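E3 ubiquitin-protein ligase TRIM65 (Homo sapiens, PDB 7JL4) acts as an E3 ubiquitin ligase in innate immunity, autophagy and inflammation, the chain here being its C-terminal PRY-SPRY (B30.2) domain. Local coordinates at residues A79-V84 / E182-T187; L59-C64 / T175-L180. One frame throughout, in Å; residues are numbered along the deposited sequence.

Contact 1: A79-V84 / E182-T187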
ATOM      1  N   ALA A  79      -7.662   5.788  -1.420  1.00 28.92           N
ATOM      2  CA  ALA A  79      -8.356   4.708  -2.112  1.00 27.55           C
ATOM      3  C   ALA A  79      -9.726   5.181  -2.584  1.00 28.15           C
ATOM      4  O   ALA A  79     -10.450   5.839  -1.831  1.00 32.55           O
ATOM      5  CB  ALA A  79      -8.520   3.499  -1.182  1.00 28.05           C
ATOM      6  N   SER A  80     -10.110   4.817  -3.815  1.00 30.78           N
ATOM      7  CA  SER A  80     -11.441   5.211  -4.295  1.00 31.64           C
ATOM      8  C   SER A  80     -12.557   4.461  -3.581  1.00 35.58           C
ATOM      9  O   SER A  80     -13.716   4.904  -3.634  1.00 33.20           O
ATOM     10  CB  SER A  80     -11.607   4.966  -5.803  1.00 31.33           C
ATOM     11  OG  SER A  80     -11.469   3.581  -6.120  1.00 28.74           O
ATOM     12  N   ASP A  81     -12.241   3.337  -2.942  1.00 30.72           N
ATOM     13  CA  ASP A  81     -13.243   2.404  -2.426  1.00 32.60           C
ATOM     14  C   ASP A  81     -12.508   1.366  -1.590  1.00 37.37           C
ATOM     15  O   ASP A  81     -11.275   1.336  -1.562  1.00 30.33           O
ATOM     16  CB  ASP A  81     -14.002   1.729  -3.565  1.00 30.80           C
ATOM     17  CG  ASP A  81     -15.337   1.116  -3.126  1.00 43.10           C
ATOM     18  OD1 ASP A  81     -15.731   1.224  -1.937  1.00 32.29           O
ATOM     19  OD2 ASP A  81     -15.996   0.541  -4.013  1.00 32.33           O
ATOM     20  N   HIS A  82     -13.280   0.498  -0.923  1.00 35.26           N
ATOM     21  CA  HIS A  82     -12.692  -0.637  -0.226  1.00 30.10           C
ATOM     22  C   HIS A  82     -12.228  -1.686  -1.235  1.00 24.65           C
ATOM     23  O   HIS A  82     -12.463  -1.575  -2.441  1.00 30.93           O
ATOM     24  CB  HIS A  82     -13.696  -1.258   0.744  1.00 31.12           C
ATOM     25  CG  HIS A  82     -14.948  -1.733   0.069  1.00 31.21           C
ATOM     26  ND1 HIS A  82     -14.964  -2.829  -0.765  1.00 34.64           N
ATOM     27  CD2 HIS A  82     -16.202  -1.230   0.057  1.00 30.15           C
ATOM     28  CE1 HIS A  82     -16.187  -2.998  -1.242  1.00 37.95           C
ATOM     29  NE2 HIS A  82     -16.957  -2.043  -0.755  1.00 39.36           N
ATOM     30  N   SER A  83     -11.641  -2.761  -0.699  1.00 28.32           N
ATOM     31  CA  SER A  83     -11.056  -3.865  -1.467  1.00 27.82           C
ATOM     32  C   SER A  83      -9.756  -3.421  -2.141  1.00 28.80           C
ATOM     33  O   SER A  83      -9.570  -3.548  -3.352  1.00 26.66           O
ATOM     34  CB  SER A  83     -12.044  -4.444  -2.471  1.00 33.63           C
ATOM     35  OG  SER A  83     -13.260  -4.776  -1.801  1.00 30.72           O
ATOM     36  N   VAL A  84      -8.861  -2.867  -1.328  1.00 29.36           N
ATOM     37  CA  VAL A  84      -7.481  -2.610  -1.702  1.00 21.56           C
ATOM     38  C   VAL A  84      -6.596  -3.095  -0.563  1.00 22.69           C
ATOM     39  O   VAL A  84      -7.037  -3.208   0.587  1.00 26.11           O
ATOM     40  CB  VAL A  84      -7.233  -1.106  -1.999  1.00 24.96           C
ATOM     41  CG1 VAL A  84      -8.154  -0.632  -3.130  1.00 24.83           C
ATOM     42  CG2 VAL A  84      -7.468  -0.265  -0.760  1.00 23.98           C
ATOM     43  N   GLU A 182     -10.895  -5.147  -9.133  1.00 33.32           N
ATOM     44  CA  GLU A 182     -11.288  -4.462 -10.364  1.00 34.71           C
ATOM     45  C   GLU A 182     -12.155  -3.249 -10.041  1.00 40.82           C
ATOM     46  O   GLU A 182     -13.047  -3.319  -9.188  1.00 37.08           O
ATOM     47  CB  GLU A 182     -12.059  -5.413 -11.293  1.00 40.70           C
ATOM     48  CG  GLU A 182     -12.653  -4.754 -12.533  1.00 43.12           C
ATOM     49  CD  GLU A 182     -13.542  -5.700 -13.341  1.00 58.07           C
ATOM     50  OE1 GLU A 182     -14.640  -5.283 -13.770  1.00 60.75           O
ATOM     51  OE2 GLU A 182     -13.136  -6.865 -13.541  1.00 57.46           O
ATOM     52  N   GLY A 183     -11.904  -2.134 -10.744  1.00 35.10           N
ATOM     53  CA  GLY A 183     -12.658  -0.906 -10.567  1.00 35.99           C
ATOM     54  C   GLY A 183     -12.067   0.076  -9.562  1.00 33.64           C
ATOM     55  O   GLY A 183     -12.542   1.221  -9.478  1.00 35.24           O
ATOM     56  N   ARG A 184     -11.060  -0.329  -8.799  1.00 31.80           N
ATOM     57  CA  ARG A 184     -10.533   0.522  -7.747  1.00 33.16           C
ATOM     58  C   ARG A 184      -9.425   1.403  -8.302  1.00 30.35           C
ATOM     59  O   ARG A 184      -8.703   1.008  -9.219  1.00 29.32           O
ATOM     60  CB  ARG A 184      -9.999  -0.304  -6.573  1.00 30.00           C
ATOM     61  CG  ARG A 184     -11.063  -0.654  -5.534  1.00 32.51           C
ATOM     62  CD  ARG A 184     -12.151  -1.566  -6.131  1.00 33.82           C
ATOM     63  NE  ARG A 184     -13.129  -1.960  -5.118  1.00 31.61           N
ATOM     64  CZ  ARG A 184     -14.290  -2.564  -5.359  1.00 35.22           C
ATOM     65  NH1 ARG A 184     -14.685  -2.849  -6.597  1.00 35.89           N
ATOM     66  NH2 ARG A 184     -15.078  -2.861  -4.338  1.00 35.33           N
ATOM     67  N   THR A 185      -9.307   2.601  -7.734  1.00 34.30           N
ATOM     68  CA  THR A 185      -8.205   3.521  -8.000  1.00 31.21           C
ATOM     69  C   THR A 185      -7.436   3.753  -6.706  1.00 33.88           C
ATOM     70  O   THR A 185      -8.045   3.900  -5.644  1.00 26.89           O
ATOM     71  CB  THR A 185      -8.724   4.860  -8.549  1.00 34.36           C
ATOM     72  OG1 THR A 185      -9.328   4.657  -9.827  1.00 35.01           O
ATOM     73  CG2 THR A 185      -7.599   5.892  -8.704  1.00 34.18           C
ATOM     74  N   LEU A 186      -6.096   3.763  -6.784  1.00 26.96           N
ATOM     75  CA  LEU A 186      -5.247   4.226  -5.687  1.00 24.97           C
ATOM     76  C   LEU A 186      -4.427   5.419  -6.160  1.00 31.69           C
ATOM     77  O   LEU A 186      -3.883   5.394  -7.269  1.00 27.79           O
ATOM     78  CB  LEU A 186      -4.285   3.148  -5.184  1.00 29.07           C
ATOM     79  CG  LEU A 186      -4.850   1.931  -4.439  1.00 33.30           C
ATOM     80  CD1 LEU A 186      -3.747   0.935  -4.066  1.00 28.69           C
ATOM     81  CD2 LEU A 186      -5.550   2.393  -3.183  1.00 33.28           C
ATOM     82  N   THR A 187      -4.332   6.450  -5.312  1.00 26.46           N
ATOM     83  CA  THR A 187      -3.564   7.663  -5.600  1.00 26.63           C
ATOM     84  C   THR A 187      -2.499   7.855  -4.522  1.00 27.95           C
ATOM     85  O   THR A 187      -2.830   7.941  -3.332  1.00 25.96           O
ATOM     86  CB  THR A 187      -4.495   8.878  -5.648  1.00 27.49           C
ATOM     87  OG1 THR A 187      -5.590   8.610  -6.545  1.00 29.73           O
ATOM     88  CG2 THR A 187      -3.727  10.105  -6.118  1.00 28.92           C
TER
HETATM   89  O   HOH W   1     -13.739   2.779  -7.129  1.00 39.09           O
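Where the seven-stranded sheet of the SPRY beta-sandwich gives way to the loop between strands 72-79 and 84-89, Ser80 and Arg184 tie that loop to the start of strand 185-188. Ser80 closes a two-bond ring with Thr185: its N donates to Thr185 O at 2.9 Å, within the carbonyl plane, while Thr185 N returns a nearly straight bond to Ser80 OG. With chi1 at 62°, OG stands between its own backbone N and carbonyl carbon, which brings it in front of the Thr185 N-H. A water 2.6 Å from Ser80 OG carries the link on to Gly183 O.

Ala79 and Leu186 form the last antiparallel, non-hydrogen-bonded pair before the chain leaves this sheet and crosses to the other layer of the sandwich. Leu186 CD2 rests on Ala79 CB at 3.7 Å and meets Val84 CG1 from the far end of the loop.

Arg184 bends at chi2 (64°) and turns its end toward the loop. Its NE points straight at His82 O, 2.8 Å away and in the guanidinium plane, and NH1 is held by Glu182 O, so the group is fixed in rotation. Asp81 OD2 lies over one guanidinium face, 3.5 Å from Arg184 NH2; the two planes are almost parallel, and the attraction is of charge alone. His82 ND1 and Ser83 OG share a hydrogen bond of 2.8 Å, and the backbones of Ser83 and Val84 both bond to Val116, forming a G1 beta bulge.

Contact 2: L59-C64 / T175-L180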
ATOM      1  N   LEU A  59      -0.689 -11.481 -10.150  1.00 31.13           N
ATOM      2  CA  LEU A  59      -1.567 -10.998  -9.109  1.00 29.41           C
ATOM      3  C   LEU A  59      -2.082  -9.613  -9.475  1.00 29.17           C
ATOM      4  O   LEU A  59      -1.548  -8.941 -10.349  1.00 29.96           O
ATOM      5  CB  LEU A  59      -0.800 -10.939  -7.794  1.00 26.56           C
ATOM      6  CG  LEU A  59      -0.226 -12.337  -7.501  1.00 35.57           C
ATOM      7  CD1 LEU A  59       0.874 -12.256  -6.451  1.00 41.13           C
ATOM      8  CD2 LEU A  59      -1.302 -13.296  -7.075  1.00 36.99           C
ATOM      9  N   TRP A  60      -3.130  -9.177  -8.791  1.00 29.95           N
ATOM     10  CA  TRP A  60      -3.699  -7.853  -9.063  1.00 26.94           C
ATOM     11  C   TRP A  60      -2.937  -6.806  -8.249  1.00 25.99           C
ATOM     12  O   TRP A  60      -3.484  -6.156  -7.356  1.00 25.06           O
ATOM     13  CB  TRP A  60      -5.190  -7.845  -8.738  1.00 26.94           C
ATOM     14  CG  TRP A  60      -5.970  -8.767  -9.607  1.00 31.18           C
ATOM     15  CD1 TRP A  60      -5.597  -9.233 -10.826  1.00 34.42           C
ATOM     16  CD2 TRP A  60      -7.258  -9.340  -9.328  1.00 35.78           C
ATOM     17  NE1 TRP A  60      -6.573 -10.067 -11.332  1.00 38.81           N
ATOM     18  CE2 TRP A  60      -7.597 -10.156 -10.426  1.00 39.53           C
ATOM     19  CE3 TRP A  60      -8.152  -9.251  -8.253  1.00 37.15           C
ATOM     20  CZ2 TRP A  60      -8.804 -10.867 -10.493  1.00 44.88           C
ATOM     21  CZ3 TRP A  60      -9.345  -9.974  -8.314  1.00 43.52           C
ATOM     22  CH2 TRP A  60      -9.657 -10.764  -9.430  1.00 43.92           C
ATOM     23  N   GLN A  61      -1.650  -6.628  -8.598  1.00 23.43           N
ATOM     24  CA  GLN A  61      -0.731  -5.852  -7.766  1.00 22.27           C
ATOM     25  C   GLN A  61       0.177  -4.947  -8.598  1.00 25.37           C
ATOM     26  O   GLN A  61       0.357  -5.115  -9.812  1.00 23.60           O
ATOM     27  CB  GLN A  61       0.144  -6.761  -6.870  1.00 21.13           C
ATOM     28  CG  GLN A  61      -0.691  -7.511  -5.815  1.00 24.60           C
ATOM     29  CD  GLN A  61       0.076  -8.564  -5.032  1.00 27.98           C
ATOM     30  OE1 GLN A  61       1.315  -8.629  -5.038  1.00 28.89           O
ATOM     31  NE2 GLN A  61      -0.661  -9.412  -4.370  1.00 20.50           N
ATOM     32  N   VAL A  62       0.747  -3.964  -7.904  1.00 21.93           N
ATOM     33  CA  VAL A  62       1.730  -3.058  -8.489  1.00 20.77           C
ATOM     34  C   VAL A  62       2.574  -2.557  -7.330  1.00 23.72           C
ATOM     35  O   VAL A  62       2.066  -2.390  -6.217  1.00 22.00           O
ATOM     36  CB  VAL A  62       1.042  -1.895  -9.238  1.00 22.16           C
ATOM     37  CG1 VAL A  62       0.103  -1.160  -8.290  1.00 25.21           C
ATOM     38  CG2 VAL A  62       2.101  -0.926  -9.844  1.00 23.16           C
ATOM     39  N   GLN A  63       3.869  -2.325  -7.580  1.00 22.85           N
ATOM     40  CA  GLN A  63       4.763  -1.806  -6.550  1.00 21.23           C
ATOM     41  C   GLN A  63       5.248  -0.407  -6.933  1.00 22.25           C
ATOM     42  O   GLN A  63       4.998   0.087  -8.039  1.00 24.78           O
ATOM     43  CB  GLN A  63       5.964  -2.735  -6.325  1.00 26.38           C
ATOM     44  CG  GLN A  63       6.940  -2.759  -7.505  1.00 30.55           C
ATOM     45  CD  GLN A  63       8.108  -3.728  -7.322  1.00 39.66           C
ATOM     46  OE1 GLN A  63       8.151  -4.498  -6.365  1.00 34.76           O
ATOM     47  NE2 GLN A  63       9.074  -3.670  -8.239  1.00 38.39           N
ATOM     48  N   CYS A  64       5.925   0.249  -5.997  1.00 21.42           N
ATOM     49  CA  CYS A  64       6.423   1.597  -6.245  1.00 20.62           C
ATOM     50  C   CYS A  64       7.869   1.543  -6.700  1.00 19.61           C
ATOM     51  O   CYS A  64       8.563   0.532  -6.568  1.00 19.63           O
ATOM     52  CB  CYS A  64       6.299   2.465  -4.993  1.00 25.59           C
ATOM     53  SG  CYS A  64       4.602   2.940  -4.600  1.00 21.04           S
ATOM     54  N   THR A 175       9.923  -2.316  -0.335  1.00 19.01           N
ATOM     55  CA  THR A 175       9.272  -1.596  -1.430  1.00 21.70           C
ATOM     56  C   THR A 175       7.771  -1.563  -1.196  1.00 21.74           C
ATOM     57  O   THR A 175       7.181  -2.626  -0.959  1.00 20.11           O
ATOM     58  CB  THR A 175       9.575  -2.300  -2.769  1.00 25.22           C
ATOM     59  OG1 THR A 175      10.998  -2.349  -2.980  1.00 23.06           O
ATOM     60  CG2 THR A 175       8.961  -1.523  -3.916  1.00 25.49           C
ATOM     61  N   PRO A 176       7.115  -0.396  -1.227  1.00 16.88           N
ATOM     62  CA  PRO A 176       5.652  -0.372  -1.127  1.00 16.74           C
ATOM     63  C   PRO A 176       5.015  -1.194  -2.242  1.00 22.47           C
ATOM     64  O   PRO A 176       5.467  -1.164  -3.395  1.00 21.64           O
ATOM     65  CB  PRO A 176       5.306   1.115  -1.287  1.00 16.38           C
ATOM     66  CG  PRO A 176       6.578   1.868  -0.901  1.00 17.02           C
ATOM     67  CD  PRO A 176       7.701   0.960  -1.364  1.00 20.17           C
ATOM     68  N   VAL A 177       3.929  -1.903  -1.901  1.00 18.96           N
ATOM     69  CA  VAL A 177       3.260  -2.777  -2.855  1.00 19.94           C
ATOM     70  C   VAL A 177       1.771  -2.796  -2.508  1.00 19.95           C
ATOM     71  O   VAL A 177       1.393  -2.660  -1.344  1.00 17.49           O
ATOM     72  CB  VAL A 177       3.898  -4.187  -2.850  1.00 21.91           C
ATOM     73  CG1 VAL A 177       3.801  -4.830  -1.454  1.00 18.83           C
ATOM     74  CG2 VAL A 177       3.267  -5.073  -3.931  1.00 29.38           C
ATOM     75  N   PHE A 178       0.931  -2.897  -3.536  1.00 17.73           N
ATOM     76  CA  PHE A 178      -0.510  -2.680  -3.408  1.00 22.77           C
ATOM     77  C   PHE A 178      -1.292  -3.724  -4.199  1.00 23.11           C
ATOM     78  O   PHE A 178      -0.852  -4.164  -5.261  1.00 22.75           O
ATOM     79  CB  PHE A 178      -0.865  -1.276  -3.913  1.00 22.59           C
ATOM     80  CG  PHE A 178      -0.129  -0.187  -3.187  1.00 24.06           C
ATOM     81  CD1 PHE A 178      -0.639   0.329  -2.006  1.00 24.04           C
ATOM     82  CD2 PHE A 178       1.082   0.287  -3.665  1.00 21.30           C
ATOM     83  CE1 PHE A 178       0.028   1.312  -1.307  1.00 22.56           C
ATOM     84  CE2 PHE A 178       1.781   1.274  -2.972  1.00 29.11           C
ATOM     85  CZ  PHE A 178       1.247   1.786  -1.776  1.00 25.80           C
ATOM     86  N   TRP A 179      -2.485  -4.073  -3.697  1.00 21.14           N
ATOM     87  CA  TRP A 179      -3.433  -4.945  -4.377  1.00 22.29           C
ATOM     88  C   TRP A 179      -4.733  -4.177  -4.583  1.00 28.03           C
ATOM     89  O   TRP A 179      -5.152  -3.409  -3.705  1.00 23.94           O
ATOM     90  CB  TRP A 179      -3.714  -6.193  -3.551  1.00 20.20           C
ATOM     91  CG  TRP A 179      -4.831  -7.066  -4.069  1.00 23.31           C
ATOM     92  CD1 TRP A 179      -4.729  -8.049  -4.993  1.00 25.53           C
ATOM     93  CD2 TRP A 179      -6.207  -7.057  -3.632  1.00 26.84           C
ATOM     94  NE1 TRP A 179      -5.975  -8.674  -5.170  1.00 26.53           N
ATOM     95  CE2 TRP A 179      -6.889  -8.066  -4.346  1.00 26.81           C
ATOM     96  CE3 TRP A 179      -6.922  -6.286  -2.707  1.00 23.42           C
ATOM     97  CZ2 TRP A 179      -8.255  -8.319  -4.163  1.00 30.46           C
ATOM     98  CZ3 TRP A 179      -8.278  -6.534  -2.526  1.00 24.91           C
ATOM     99  CH2 TRP A 179      -8.926  -7.544  -3.256  1.00 28.21           C
ATOM    100  N   LEU A 180      -5.355  -4.364  -5.747  1.00 27.67           N
ATOM    101  CA  LEU A 180      -6.563  -3.633  -6.123  1.00 27.05           C
ATOM    102  C   LEU A 180      -7.568  -4.572  -6.764  1.00 28.94           C
ATOM    103  O   LEU A 180      -7.272  -5.186  -7.793  1.00 32.64           O
ATOM    104  CB  LEU A 180      -6.257  -2.509  -7.116  1.00 26.33           C
ATOM    105  CG  LEU A 180      -5.451  -1.281  -6.750  1.00 24.50           C
ATOM    106  CD1 LEU A 180      -3.953  -1.601  -6.782  1.00 25.67           C
ATOM    107  CD2 LEU A 180      -5.830  -0.192  -7.751  1.00 24.46           C
TER
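Trp60 O is gripped by two groups of the partner strand: Leu180 N donates to it at 3.0 Å, and the CA-H of Trp179 approaches it at 3.2 Å from CA. The carbonyl belongs to the centre of an inverse gamma turn, closed by a weak bond from Gln61 N to Leu59 O, from which the chain enters strand 61-63. There Val62 and Phe178 exchange N-H...O bonds in both directions, 3.1 Å from Val62 N to Phe178 O, and Cys64 N continues the series to Pro176 O. These bonds add strand 61-63 as an antiparallel edge to the six-stranded sheet of the SPRY sandwich.

On the face carrying Gln61, Val177 and Trp179, the indole of Trp179 runs alongside Trp60, both pointing the same way, with NE1 of Trp179 3.7 Å from Trp60 CB. Trp179 has CG anti to its N (chi1 172°), which lays the indole beside Trp60, where NE1 bonds to Thr102 OG1, and Gln61 CG meets the ring edge. A leucine in place of this tryptophan would probably leave Thr102 without this N-H donor and open a gap beside Trp60 CB.

The other face is turned to the interior of the sandwich. Cys64 SG sits at the edge of the Phe178 ring, in its plane and 3.7 Å from Phe178 CE2, and also touches Pro176 CB. Val62 CG1 meets Leu180 CD1, with Phe33 of strand 33-36 packed against both residues. At the start of strand 175-180, Thr175 CG2 lies 3.4 Å from Cys64 O.

Overall arrangement
The two contacts have centres about 12 Å apart in one beta-sandwich: contact 2 lies at the edge of the six-stranded sheet, contact 1 where the chain crosses from the seven-stranded sheet to it. Strand 175-180 of contact 2 runs into strand 185-188 of contact 1 through the short connection 181-184, and the segments of the two contacts alternate along the chain. Leu186 joins them through the interior: its CD1 packs 3.6 Å from Phe178 CB and 3.7 Å from Leu180 CD1. A second junction lies beside the loop of contact 1, where Ser83 O approaches Trp179 CZ3 at 3.4 Å and Val84 CB lies against Trp179 O, since strand 84-89 flanks strand 175-180. A glycerol, probably from the crystallisation liquor, is hydrogen-bonded to Cys64 O.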